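Local coordinates for uncharacterized protein (PDB 5HT7), which binds transition-metal ions, here iron(II), as a trimeric betagamma-crystallin of a methane-producing thermophilic archaeon; any wider role is unclear, at residues A[2-6]-A[14-18]; A[7-11]-A[63-67]; A[50-56]-A[73-79]. All coordinates share one frame; numbering follows the deposited sequence.

Contact 1 (A[2-6]-A[14-18]); sequences AVLFA and HKHIF. With FE2 (Fe (II) ion), chain D.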
ATOM      1  N   ALA A   2       1.349   9.037   3.967  1.00 25.81           N
ATOM      2  CA  ALA A   2       2.669   8.975   3.342  1.00 24.85           C
ATOM      3  C   ALA A   2       3.054   7.533   3.118  1.00 19.72           C
ATOM      4  O   ALA A   2       2.484   6.643   3.746  1.00 20.55           O
ATOM      5  CB  ALA A   2       3.714   9.664   4.197  1.00 22.96           C
ATOM      6  N   VAL A   3       4.017   7.304   2.228  1.00 20.77           N
ATOM      7  CA  VAL A   3       4.574   5.973   2.046  1.00 18.02           C
ATOM      8  C   VAL A   3       6.091   6.005   2.163  1.00 19.32           C
ATOM      9  O   VAL A   3       6.734   6.835   1.530  1.00 18.89           O
ATOM     10  CB  VAL A   3       4.204   5.367   0.672  1.00 19.03           C
ATOM     11  CG1 VAL A   3       4.510   3.872   0.668  1.00 20.16           C
ATOM     12  CG2 VAL A   3       2.739   5.598   0.372  1.00 22.24           C
ATOM     13  N   LEU A   4       6.647   5.109   2.976  1.00 19.89           N
ATOM     14  CA  LEU A   4       8.098   4.973   3.127  1.00 18.64           C
ATOM     15  C   LEU A   4       8.563   3.781   2.334  1.00 20.04           C
ATOM     16  O   LEU A   4       7.849   2.791   2.247  1.00 18.53           O
ATOM     17  CB  LEU A   4       8.508   4.778   4.586  1.00 18.41           C
ATOM     18  CG  LEU A   4       8.123   5.880   5.573  1.00 21.19           C
ATOM     19  CD1 LEU A   4       8.594   5.491   6.968  1.00 21.34           C
ATOM     20  CD2 LEU A   4       8.722   7.209   5.123  1.00 20.06           C
ATOM     21  N   PHE A   5       9.775   3.868   1.795  1.00 21.81           N
ATOM     22  CA  PHE A   5      10.336   2.801   0.981  1.00 19.21           C
ATOM     23  C   PHE A   5      11.745   2.473   1.454  1.00 22.87           C
ATOM     24  O   PHE A   5      12.532   3.377   1.741  1.00 22.15           O
ATOM     25  CB  PHE A   5      10.376   3.199  -0.505  1.00 21.01           C
ATOM     26  CG  PHE A   5       9.021   3.403  -1.125  1.00 23.18           C
ATOM     27  CD1 PHE A   5       8.381   2.363  -1.769  1.00 24.51           C
ATOM     28  CD2 PHE A   5       8.389   4.630  -1.058  1.00 23.02           C
ATOM     29  CE1 PHE A   5       7.124   2.537  -2.328  1.00 22.97           C
ATOM     30  CE2 PHE A   5       7.137   4.819  -1.620  1.00 25.10           C
ATOM     31  CZ  PHE A   5       6.502   3.761  -2.256  1.00 20.41           C
ATOM     32  N   ALA A   6      12.066   1.189   1.511  1.00 20.82           N
ATOM     33  CA  ALA A   6      13.399   0.749   1.931  1.00 26.35           C
ATOM     34  C   ALA A   6      14.510   1.197   0.978  1.00 25.45           C
ATOM     35  O   ALA A   6      15.617   1.496   1.413  1.00 27.55           O
ATOM     36  CB  ALA A   6      13.427  -0.752   2.081  1.00 24.26           C
ATOM     37  N   HIS A  14       7.770  -1.489   1.460  1.00 22.11           N
ATOM     38  CA  HIS A  14       7.215  -0.172   1.727  1.00 18.31           C
ATOM     39  C   HIS A  14       6.305  -0.223   2.941  1.00 20.28           C
ATOM     40  O   HIS A  14       5.890  -1.301   3.378  1.00 21.17           O
ATOM     41  CB  HIS A  14       6.469   0.353   0.497  1.00 21.16           C
ATOM     42  CG  HIS A  14       5.192  -0.365   0.208  1.00 18.82           C
ATOM     43  ND1 HIS A  14       5.134  -1.489  -0.586  1.00 18.58           N
ATOM     44  CD2 HIS A  14       3.918  -0.102   0.587  1.00 18.50           C
ATOM     45  CE1 HIS A  14       3.878  -1.899  -0.675  1.00 22.79           C
ATOM     46  NE2 HIS A  14       3.126  -1.078   0.038  1.00 19.77           N
ATOM     47  N   LYS A  15       6.006   0.955   3.477  1.00 19.01           N
ATOM     48  CA  LYS A  15       5.233   1.103   4.694  1.00 20.90           C
ATOM     49  C   LYS A  15       4.303   2.305   4.564  1.00 18.93           C
ATOM     50  O   LYS A  15       4.760   3.406   4.293  1.00 17.17           O
ATOM     51  CB  LYS A  15       6.173   1.281   5.894  1.00 18.49           C
ATOM     52  CG  LYS A  15       5.482   1.450   7.242  1.00 19.67           C
ATOM     53  CD  LYS A  15       6.527   1.497   8.360  1.00 23.77           C
ATOM     54  CE  LYS A  15       5.906   2.045   9.641  1.00 25.60           C
ATOM     55  NZ  LYS A  15       4.788   1.218  10.130  1.00 22.63           N
ATOM     56  N   HIS A  16       3.008   2.082   4.767  1.00 19.35           N
ATOM     57  CA  HIS A  16       2.013   3.149   4.731  1.00 18.84           C
ATOM     58  C   HIS A  16       1.857   3.804   6.077  1.00 20.82           C
ATOM     59  O   HIS A  16       1.702   3.113   7.097  1.00 20.38           O
ATOM     60  CB  HIS A  16       0.654   2.600   4.307  1.00 18.07           C
ATOM     61  CG  HIS A  16       0.662   2.018   2.932  1.00 17.83           C
ATOM     62  ND1 HIS A  16       0.494   2.787   1.807  1.00 19.96           N
ATOM     63  CD2 HIS A  16       0.850   0.749   2.502  1.00 19.79           C
ATOM     64  CE1 HIS A  16       0.556   2.015   0.735  1.00 21.11           C
ATOM     65  NE2 HIS A  16       0.773   0.774   1.131  1.00 16.32           N
ATOM     66  N   ILE A  17       1.856   5.131   6.074  1.00 19.07           N
ATOM     67  CA  ILE A  17       1.684   5.896   7.305  1.00 21.87           C
ATOM     68  C   ILE A  17       0.378   6.670   7.240  1.00 22.90           C
ATOM     69  O   ILE A  17       0.179   7.475   6.332  1.00 22.89           O
ATOM     70  CB  ILE A  17       2.828   6.896   7.532  1.00 23.16           C
ATOM     71  CG1 ILE A  17       4.184   6.236   7.263  1.00 23.23           C
ATOM     72  CG2 ILE A  17       2.755   7.446   8.943  1.00 24.27           C
ATOM     73  CD1 ILE A  17       4.550   5.210   8.294  1.00 23.18           C
ATOM     74  N   PHE A  18      -0.513   6.416   8.193  1.00 23.15           N
ATOM     75  CA  PHE A  18      -1.783   7.116   8.229  1.00 27.68           C
ATOM     76  C   PHE A  18      -1.782   8.046   9.423  1.00 25.02           C
ATOM     77  O   PHE A  18      -1.782   7.589  10.567  1.00 25.94           O
ATOM     78  CB  PHE A  18      -2.949   6.121   8.272  1.00 27.94           C
ATOM     79  CG  PHE A  18      -3.121   5.359   6.981  1.00 26.17           C
ATOM     80  CD1 PHE A  18      -3.828   5.915   5.929  1.00 25.37           C
ATOM     81  CD2 PHE A  18      -2.540   4.112   6.807  1.00 27.93           C
ATOM     82  CE1 PHE A  18      -3.965   5.231   4.731  1.00 31.40           C
ATOM     83  CE2 PHE A  18      -2.677   3.422   5.613  1.00 24.42           C
ATOM     84  CZ  PHE A  18      -3.389   3.978   4.577  1.00 28.84           C
TER
HETATM   85 FE   FE2 D 101       0.886  -1.200   0.015  1.00 21.91          FE
HETATM   86  O   HOH W   1       0.005   5.354   2.622  1.00 27.92           O
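V3 packs against two histidine rings whose NE2 atoms, on H14 and H16, share one iron(II) ion at 2.2 and 2.3 Å; H14 and H16 of the second and third subunits supply the four remaining ligands, giving a six-histidine site. The scaffold is the first antiparallel hairpin of a betagamma-crystallin Greek key, strand 3-5 against strand 14-16. V3 and F5 lie on the same face of the sheet as both histidines. The two rings reach the metal by different routes: H14 CG sits between the backbone N and the carbonyl carbon (chi1 70°), whereas H16 CG is anti to the carbonyl carbon (chi1 -62°). V3 CG1 lies over one face of the H16 ring and also meets the H14 ring at CD2, while F5 runs alongside H14, its CD1 3.6 Å from H14 CB. The other face carries L4 and K15; just past the strand I17 turns toward segment 2-6 and its CD1 touches L4 CD1 at 4.3 Å. On that face the chain of K15 extends away to salt bridges with D21 and D27. L4 and K15 form the hydrogen-bonded pair, and at the end of the hairpin I17 N donates to A2 O at 2.8 Å. That same carbonyl, A2 O, takes a second bond of 3.0 Å from a water that accepts from H16 ND1 at 2.7 Å, in the plane of the imidazole and likely to steady its rotation.

Contact 2 (A[7-11]-A[63-67]); sequences DANQR and GIYPS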
ATOM      1  N   ASP A   7      14.235   1.231  -0.321  1.00 25.21           N
ATOM      2  CA  ASP A   7      15.259   1.634  -1.273  1.00 25.62           C
ATOM      3  C   ASP A   7      14.958   2.994  -1.872  1.00 25.41           C
ATOM      4  O   ASP A   7      13.832   3.480  -1.808  1.00 25.05           O
ATOM      5  CB  ASP A   7      15.404   0.591  -2.389  1.00 27.24           C
ATOM      6  CG  ASP A   7      15.836  -0.764  -1.864  1.00 32.32           C
ATOM      7  OD1 ASP A   7      16.638  -0.812  -0.903  1.00 32.01           O
ATOM      8  OD2 ASP A   7      15.364  -1.783  -2.404  1.00 32.40           O
ATOM      9  N   ALA A   8      15.976   3.601  -2.472  1.00 27.52           N
ATOM     10  CA  ALA A   8      15.792   4.853  -3.183  1.00 26.68           C
ATOM     11  C   ALA A   8      14.831   4.671  -4.357  1.00 27.11           C
ATOM     12  O   ALA A   8      14.633   3.554  -4.839  1.00 28.25           O
ATOM     13  CB  ALA A   8      17.139   5.393  -3.671  1.00 32.01           C
ATOM     14  N   ASN A   9      14.223   5.769  -4.791  1.00 24.66           N
ATOM     15  CA  ASN A   9      13.370   5.787  -5.973  1.00 27.17           C
ATOM     16  C   ASN A   9      12.141   4.890  -5.843  1.00 27.37           C
ATOM     17  O   ASN A   9      11.694   4.281  -6.829  1.00 26.45           O
ATOM     18  CB  ASN A   9      14.175   5.401  -7.226  1.00 29.06           C
ATOM     19  CG  ASN A   9      15.218   6.441  -7.577  1.00 34.46           C
ATOM     20  OD1 ASN A   9      14.888   7.599  -7.851  1.00 35.06           O
ATOM     21  ND2 ASN A   9      16.484   6.035  -7.583  1.00 39.44           N
ATOM     22  N   GLN A  10      11.598   4.831  -4.623  1.00 24.52           N
ATOM     23  CA  GLN A  10      10.301   4.204  -4.369  1.00 22.63           C
ATOM     24  C   GLN A  10      10.315   2.715  -4.713  1.00 22.97           C
ATOM     25  O   GLN A  10       9.396   2.195  -5.353  1.00 23.32           O
ATOM     26  CB  GLN A  10       9.208   4.932  -5.152  1.00 22.77           C
ATOM     27  CG  GLN A  10       9.027   6.397  -4.763  1.00 25.15           C
ATOM     28  CD  GLN A  10      10.122   7.295  -5.309  1.00 30.41           C
ATOM     29  OE1 GLN A  10      10.756   8.044  -4.563  1.00 32.56           O
ATOM     30  NE2 GLN A  10      10.361   7.211  -6.611  1.00 28.33           N
ATOM     31  N   ARG A  11      11.366   2.031  -4.275  1.00 24.04           N
ATOM     32  CA  ARG A  11      11.488   0.602  -4.486  1.00 21.61           C
ATOM     33  C   ARG A  11      11.804  -0.081  -3.164  1.00 25.77           C
ATOM     34  O   ARG A  11      12.088   0.590  -2.166  1.00 21.77           O
ATOM     35  CB  ARG A  11      12.559   0.319  -5.557  1.00 25.37           C
ATOM     36  CG  ARG A  11      12.193   0.947  -6.923  1.00 30.23           C
ATOM     37  CD  ARG A  11      13.251   0.764  -8.022  1.00 34.49           C
ATOM     38  NE  ARG A  11      12.688   1.082  -9.341  1.00 36.51           N
ATOM     39  CZ  ARG A  11      13.148   2.025 -10.161  1.00 42.19           C
ATOM     40  NH1 ARG A  11      14.206   2.746  -9.809  1.00 40.85           N
ATOM     41  NH2 ARG A  11      12.553   2.244 -11.343  1.00 32.81           N
ATOM     42  N   GLY A  63       4.420  15.102  -2.645  1.00 28.58           N
ATOM     43  CA  GLY A  63       5.499  14.968  -3.602  1.00 32.34           C
ATOM     44  C   GLY A  63       6.193  13.618  -3.541  1.00 31.89           C
ATOM     45  O   GLY A  63       5.858  12.768  -2.720  1.00 28.01           O
ATOM     46  N   ILE A  64       7.169  13.439  -4.419  1.00 28.28           N
ATOM     47  CA  ILE A  64       7.955  12.217  -4.511  1.00 30.13           C
ATOM     48  C   ILE A  64       9.405  12.525  -4.137  1.00 33.16           C
ATOM     49  O   ILE A  64      10.046  13.377  -4.762  1.00 35.91           O
ATOM     50  CB  ILE A  64       7.884  11.612  -5.936  1.00 29.33           C
ATOM     51  CG1 ILE A  64       6.433  11.266  -6.299  1.00 29.93           C
ATOM     52  CG2 ILE A  64       8.752  10.382  -6.046  1.00 29.27           C
ATOM     53  CD1 ILE A  64       6.261  10.740  -7.727  1.00 27.85           C
ATOM     54  N   TYR A  65       9.918  11.841  -3.116  1.00 28.74           N
ATOM     55  CA  TYR A  65      11.266  12.100  -2.597  1.00 27.98           C
ATOM     56  C   TYR A  65      12.164  10.871  -2.725  1.00 28.23           C
ATOM     57  O   TYR A  65      12.246  10.056  -1.811  1.00 27.16           O
ATOM     58  CB  TYR A  65      11.182  12.562  -1.137  1.00 27.79           C
ATOM     59  CG  TYR A  65      10.259  13.745  -0.967  1.00 32.35           C
ATOM     60  CD1 TYR A  65      10.714  15.041  -1.182  1.00 32.61           C
ATOM     61  CD2 TYR A  65       8.922  13.564  -0.637  1.00 29.74           C
ATOM     62  CE1 TYR A  65       9.864  16.130  -1.047  1.00 34.21           C
ATOM     63  CE2 TYR A  65       8.066  14.648  -0.496  1.00 34.72           C
ATOM     64  CZ  TYR A  65       8.547  15.930  -0.704  1.00 34.60           C
ATOM     65  OH  TYR A  65       7.701  17.010  -0.574  1.00 38.79           O
ATOM     66  N   PRO A  66      12.851  10.742  -3.872  1.00 32.57           N
ATOM     67  CA  PRO A  66      13.546   9.506  -4.264  1.00 29.51           C
ATOM     68  C   PRO A  66      14.776   9.180  -3.441  1.00 29.52           C
ATOM     69  O   PRO A  66      15.253   8.049  -3.510  1.00 28.79           O
ATOM     70  CB  PRO A  66      13.957   9.781  -5.715  1.00 32.20           C
ATOM     71  CG  PRO A  66      13.091  10.905  -6.159  1.00 33.96           C
ATOM     72  CD  PRO A  66      12.905  11.748  -4.942  1.00 34.56           C
ATOM     73  N   SER A  67      15.293  10.149  -2.691  1.00 30.87           N
ATOM     74  CA  SER A  67      16.479   9.909  -1.872  1.00 28.49           C
ATOM     75  C   SER A  67      16.498  10.810  -0.646  1.00 35.52           C
ATOM     76  O   SER A  67      17.089  11.890  -0.675  1.00 38.06           O
ATOM     77  CB  SER A  67      17.749  10.123  -2.699  1.00 36.95           C
ATOM     78  OG  SER A  67      18.903   9.821  -1.931  1.00 40.69           O
TER
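P66 O receives the N-H of N9 at 2.8 Å, in the carbonyl plane and on a lone pair, with an N-H...O angle of 159°. The same oxygen is brushed by A8, whose CB lies 3.3 Å from P66 O, so the turn after strand 63-65 is fitted closely against loop 7-11. N9 and Q10 both take left-handed backbone angles, which fold the loop tightly enough for D7 N to bond R11 O. From this bend the N9 side chain crosses P66 obliquely and sets OD1 3.2 Å from P66 CB. Q10 does more of the packing. Its chain bends at chi2 (75°) and carries the amide across I64 at about a right angle; I64 CG2 meets CD, OE1 and NE2 of Q10 at nearly equal distances, 3.4 Å for OE1. The Q10 oxygen also reaches P66, with OE1 3.2 Å from P66 CA. Cutting Q10 back to an alanine would probably open a gap beside the I64 methyl and leave the loop held to this segment mainly by the bond from N9 to P66. Beyond the pair, S36 OG bonds Q10 N and D7 O, R11 forms a salt bridge with D21 of the third subunit, and I64 packs on F18 of that subunit. A loop doubled back over its sheet, with a serine hydroxyl holding its backbone, is the folded hairpin of the betagamma-crystallin Greek key.

Contact 3 (A[50-56]-A[73-79]); sequences PNFQSPY and INVIGSM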
ATOM      1  N   PRO A  50      11.641   7.816  18.481  1.00 29.38           N
ATOM      2  CA  PRO A  50      10.219   7.504  18.661  1.00 27.39           C
ATOM      3  C   PRO A  50       9.487   8.619  19.401  1.00 31.57           C
ATOM      4  O   PRO A  50      10.141   9.447  20.041  1.00 29.24           O
ATOM      5  CB  PRO A  50      10.239   6.230  19.508  1.00 31.30           C
ATOM      6  CG  PRO A  50      11.576   5.621  19.260  1.00 31.06           C
ATOM      7  CD  PRO A  50      12.515   6.765  19.036  1.00 31.40           C
ATOM      8  N   ASN A  51       8.159   8.633  19.304  1.00 28.13           N
ATOM      9  CA  ASN A  51       7.328   9.486  20.153  1.00 30.87           C
ATOM     10  C   ASN A  51       7.546  10.964  19.894  1.00 31.50           C
ATOM     11  O   ASN A  51       7.498  11.788  20.818  1.00 31.94           O
ATOM     12  CB  ASN A  51       7.577   9.166  21.624  1.00 29.90           C
ATOM     13  CG  ASN A  51       7.198   7.746  21.974  1.00 33.41           C
ATOM     14  OD1 ASN A  51       7.967   7.021  22.604  1.00 41.52           O
ATOM     15  ND2 ASN A  51       6.010   7.335  21.552  1.00 32.96           N
ATOM     16  N   PHE A  52       7.800  11.277  18.626  1.00 29.74           N
ATOM     17  CA  PHE A  52       7.819  12.645  18.122  1.00 28.29           C
ATOM     18  C   PHE A  52       8.849  13.501  18.846  1.00 32.16           C
ATOM     19  O   PHE A  52       8.574  14.632  19.242  1.00 30.57           O
ATOM     20  CB  PHE A  52       6.409  13.243  18.222  1.00 31.36           C
ATOM     21  CG  PHE A  52       5.337  12.295  17.758  1.00 29.81           C
ATOM     22  CD1 PHE A  52       5.305  11.862  16.439  1.00 30.99           C
ATOM     23  CD2 PHE A  52       4.391  11.807  18.641  1.00 29.98           C
ATOM     24  CE1 PHE A  52       4.340  10.972  16.006  1.00 25.84           C
ATOM     25  CE2 PHE A  52       3.420  10.919  18.222  1.00 27.78           C
ATOM     26  CZ  PHE A  52       3.388  10.503  16.898  1.00 30.45           C
ATOM     27  N   GLN A  53      10.045  12.937  18.995  1.00 31.19           N
ATOM     28  CA  GLN A  53      11.165  13.633  19.611  1.00 32.06           C
ATOM     29  C   GLN A  53      12.340  13.738  18.641  1.00 34.87           C
ATOM     30  O   GLN A  53      12.573  12.835  17.831  1.00 27.97           O
ATOM     31  CB  GLN A  53      11.574  12.925  20.901  1.00 32.57           C
ATOM     32  CG  GLN A  53      10.482  13.014  21.986  1.00 31.09           C
ATOM     33  CD  GLN A  53      10.842  12.279  23.255  1.00 38.33           C
ATOM     34  OE1 GLN A  53      11.966  12.373  23.741  1.00 46.28           O
ATOM     35  NE2 GLN A  53       9.884  11.550  23.811  1.00 43.30           N
ATOM     36  N   SER A  54      13.047  14.863  18.727  1.00 30.44           N
ATOM     37  CA  SER A  54      14.180  15.198  17.870  1.00 33.98           C
ATOM     38  C   SER A  54      13.803  15.267  16.393  1.00 33.76           C
ATOM     39  O   SER A  54      14.200  14.403  15.596  1.00 30.47           O
ATOM     40  CB  SER A  54      15.326  14.204  18.053  1.00 36.07           C
ATOM     41  OG  SER A  54      16.388  14.525  17.163  1.00 38.17           O
ATOM     42  N   PRO A  55      13.070  16.319  16.018  1.00 33.21           N
ATOM     43  CA  PRO A  55      12.611  16.481  14.635  1.00 31.35           C
ATOM     44  C   PRO A  55      13.720  16.894  13.677  1.00 34.71           C
ATOM     45  O   PRO A  55      14.641  17.613  14.057  1.00 30.08           O
ATOM     46  CB  PRO A  55      11.560  17.588  14.747  1.00 31.60           C
ATOM     47  CG  PRO A  55      12.054  18.432  15.898  1.00 32.22           C
ATOM     48  CD  PRO A  55      12.703  17.472  16.867  1.00 32.45           C
ATOM     49  N   TYR A  56      13.634  16.410  12.444  1.00 34.00           N
ATOM     50  CA  TYR A  56      14.428  16.946  11.354  1.00 36.62           C
ATOM     51  C   TYR A  56      13.877  18.321  10.995  1.00 36.48           C
ATOM     52  O   TYR A  56      12.708  18.592  11.228  1.00 35.30           O
ATOM     53  CB  TYR A  56      14.379  16.021  10.145  1.00 34.73           C
ATOM     54  CG  TYR A  56      15.067  14.694  10.333  1.00 33.12           C
ATOM     55  CD1 TYR A  56      16.446  14.581  10.181  1.00 35.71           C
ATOM     56  CD2 TYR A  56      14.340  13.548  10.630  1.00 29.89           C
ATOM     57  CE1 TYR A  56      17.086  13.354  10.331  1.00 34.44           C
ATOM     58  CE2 TYR A  56      14.971  12.321  10.777  1.00 31.43           C
ATOM     59  CZ  TYR A  56      16.342  12.234  10.625  1.00 33.79           C
ATOM     60  OH  TYR A  56      16.964  11.021  10.773  1.00 32.01           O
ATOM     61  N   ILE A  73      18.354  12.803   6.137  1.00 41.59           N
ATOM     62  CA  ILE A  73      17.527  11.889   6.904  1.00 37.22           C
ATOM     63  C   ILE A  73      17.941  10.462   6.631  1.00 42.73           C
ATOM     64  O   ILE A  73      17.847   9.986   5.493  1.00 42.97           O
ATOM     65  CB  ILE A  73      16.034  12.078   6.569  1.00 37.79           C
ATOM     66  CG1 ILE A  73      15.604  13.511   6.909  1.00 39.71           C
ATOM     67  CG2 ILE A  73      15.194  11.044   7.297  1.00 32.68           C
ATOM     68  CD1 ILE A  73      14.255  13.897   6.384  1.00 39.18           C
ATOM     69  N   ASN A  74      18.410   9.772   7.661  1.00 39.03           N
ATOM     70  CA  ASN A  74      18.830   8.392   7.471  1.00 44.76           C
ATOM     71  C   ASN A  74      18.028   7.434   8.352  1.00 43.97           C
ATOM     72  O   ASN A  74      17.932   6.241   8.059  1.00 42.40           O
ATOM     73  CB  ASN A  74      20.335   8.251   7.734  1.00 48.43           C
ATOM     74  CG  ASN A  74      21.185   8.744   6.560  1.00 49.86           C
ATOM     75  OD1 ASN A  74      21.326   8.063   5.545  1.00 51.90           O
ATOM     76  ND2 ASN A  74      21.734   9.950   6.693  1.00 54.70           N
ATOM     77  N   VAL A  75      17.442   7.962   9.422  1.00 38.71           N
ATOM     78  CA  VAL A  75      16.592   7.160  10.288  1.00 35.99           C
ATOM     79  C   VAL A  75      15.327   7.935  10.651  1.00 35.49           C
ATOM     80  O   VAL A  75      15.370   9.143  10.867  1.00 33.79           O
ATOM     81  CB  VAL A  75      17.337   6.726  11.567  1.00 45.40           C
ATOM     82  CG1 VAL A  75      17.874   7.934  12.316  1.00 46.25           C
ATOM     83  CG2 VAL A  75      16.432   5.888  12.462  1.00 39.40           C
ATOM     84  N   ILE A  76      14.193   7.244  10.683  1.00 32.27           N
ATOM     85  CA  ILE A  76      12.936   7.877  11.069  1.00 25.95           C
ATOM     86  C   ILE A  76      12.352   7.129  12.254  1.00 30.50           C
ATOM     87  O   ILE A  76      11.832   6.018  12.115  1.00 26.00           O
ATOM     88  CB  ILE A  76      11.921   7.904   9.898  1.00 27.54           C
ATOM     89  CG1 ILE A  76      12.529   8.623   8.687  1.00 26.42           C
ATOM     90  CG2 ILE A  76      10.618   8.572  10.330  1.00 27.04           C
ATOM     91  CD1 ILE A  76      11.603   8.681   7.469  1.00 29.11           C
ATOM     92  N   GLY A  77      12.451   7.722  13.438  1.00 26.57           N
ATOM     93  CA  GLY A  77      11.931   7.062  14.614  1.00 24.85           C
ATOM     94  C   GLY A  77      10.432   7.246  14.729  1.00 24.49           C
ATOM     95  O   GLY A  77       9.742   6.417  15.319  1.00 26.83           O
ATOM     96  N   SER A  78       9.938   8.355  14.193  1.00 25.22           N
ATOM     97  CA  SER A  78       8.509   8.649  14.208  1.00 26.78           C
ATOM     98  C   SER A  78       8.216   9.736  13.180  1.00 25.23           C
ATOM     99  O   SER A  78       9.134  10.405  12.691  1.00 28.32           O
ATOM    100  CB  SER A  78       8.045   9.093  15.604  1.00 25.01           C
ATOM    101  OG  SER A  78       8.749  10.245  16.033  1.00 25.93           O
ATOM    102  N   MET A  79       6.943   9.901  12.837  1.00 25.76           N
ATOM    103  CA  MET A  79       6.540  10.963  11.922  1.00 25.83           C
ATOM    104  C   MET A  79       5.058  11.242  12.083  1.00 26.02           C
ATOM    105  O   MET A  79       4.297  10.371  12.495  1.00 27.97           O
ATOM    106  CB  MET A  79       6.861  10.602  10.466  1.00 28.39           C
ATOM    107  CG  MET A  79       6.315   9.262  10.014  1.00 28.57           C
ATOM    108  SD  MET A  79       6.972   8.752   8.403  1.00 24.92           S
ATOM    109  CE  MET A  79       6.452  10.068   7.355  1.00 21.98           C
TER
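G77 and S78 both face Y47 in a classic beta bulge, and the chain at P50 runs close over it, with P50 CA 3.5 Å from G77 O in a CA-H...O contact. A side chain at G77 would collide with P50 N, so the close passage suits glycine. Next to it S78 turns its hydroxyl into the bend of segment 50-56: OG sits between the backbone N and the carbonyl carbon (chi1 59°) and accepts the N-H of F52 at 2.9 Å, a rather bent bond of 139°. The same OG is hydrogen-bonded to E49 O, so this one hydroxyl holds two backbone points of the loop, one before and one within the bend. F52 bends toward strand 78-81 and presents its ring edge to the backbone, CE1 lying 3.6 Å from M79 O near the ring plane. At the far end Y56 buries more surface in the contact than any other residue. Its hydroxyl donates to V75 O in a very short bond of 2.5 Å, with that oxygen in the plane of the ring at its edge. I73 covers one face, CG1 standing 3.6 Å from the centroid of the Y56 ring in a CH-pi contact, while I73 CG2 lies near Y56 CZ. R48 makes a cation-pi contact with the same ring. Held over a face and at its OH, the tyrosine ring is probably restrained from turning. N51 and F52 repeat the left-handed backbone angles of N9 and Q10, and S78 takes the part of the serine that holds the loop, as expected for the folded hairpin of the second Greek key in a betagamma-crystallin domain.

Contacts 1 and 2 are neighbours on one sheet, centres 11 Å apart: the loop of 7-11 joins the two strands of contact 1, and F5 CB lies 3.5 Å from R11 O. Contact 3 belongs to the other side of the domain, yet its M79 and I76 meet contact 1 in the core, where M79 SD is 3.9 Å from L4 CD1 and also packs on I17. Contacts 2 and 3 do not touch, their nearest atoms about 6 Å apart. Only contact 1 holds iron ligands; the Q10 side chain is about 12 Å from the metal and that of M79 about 10 Å from the side chain of H16. Contacts 1 and 2 both reach the third subunit.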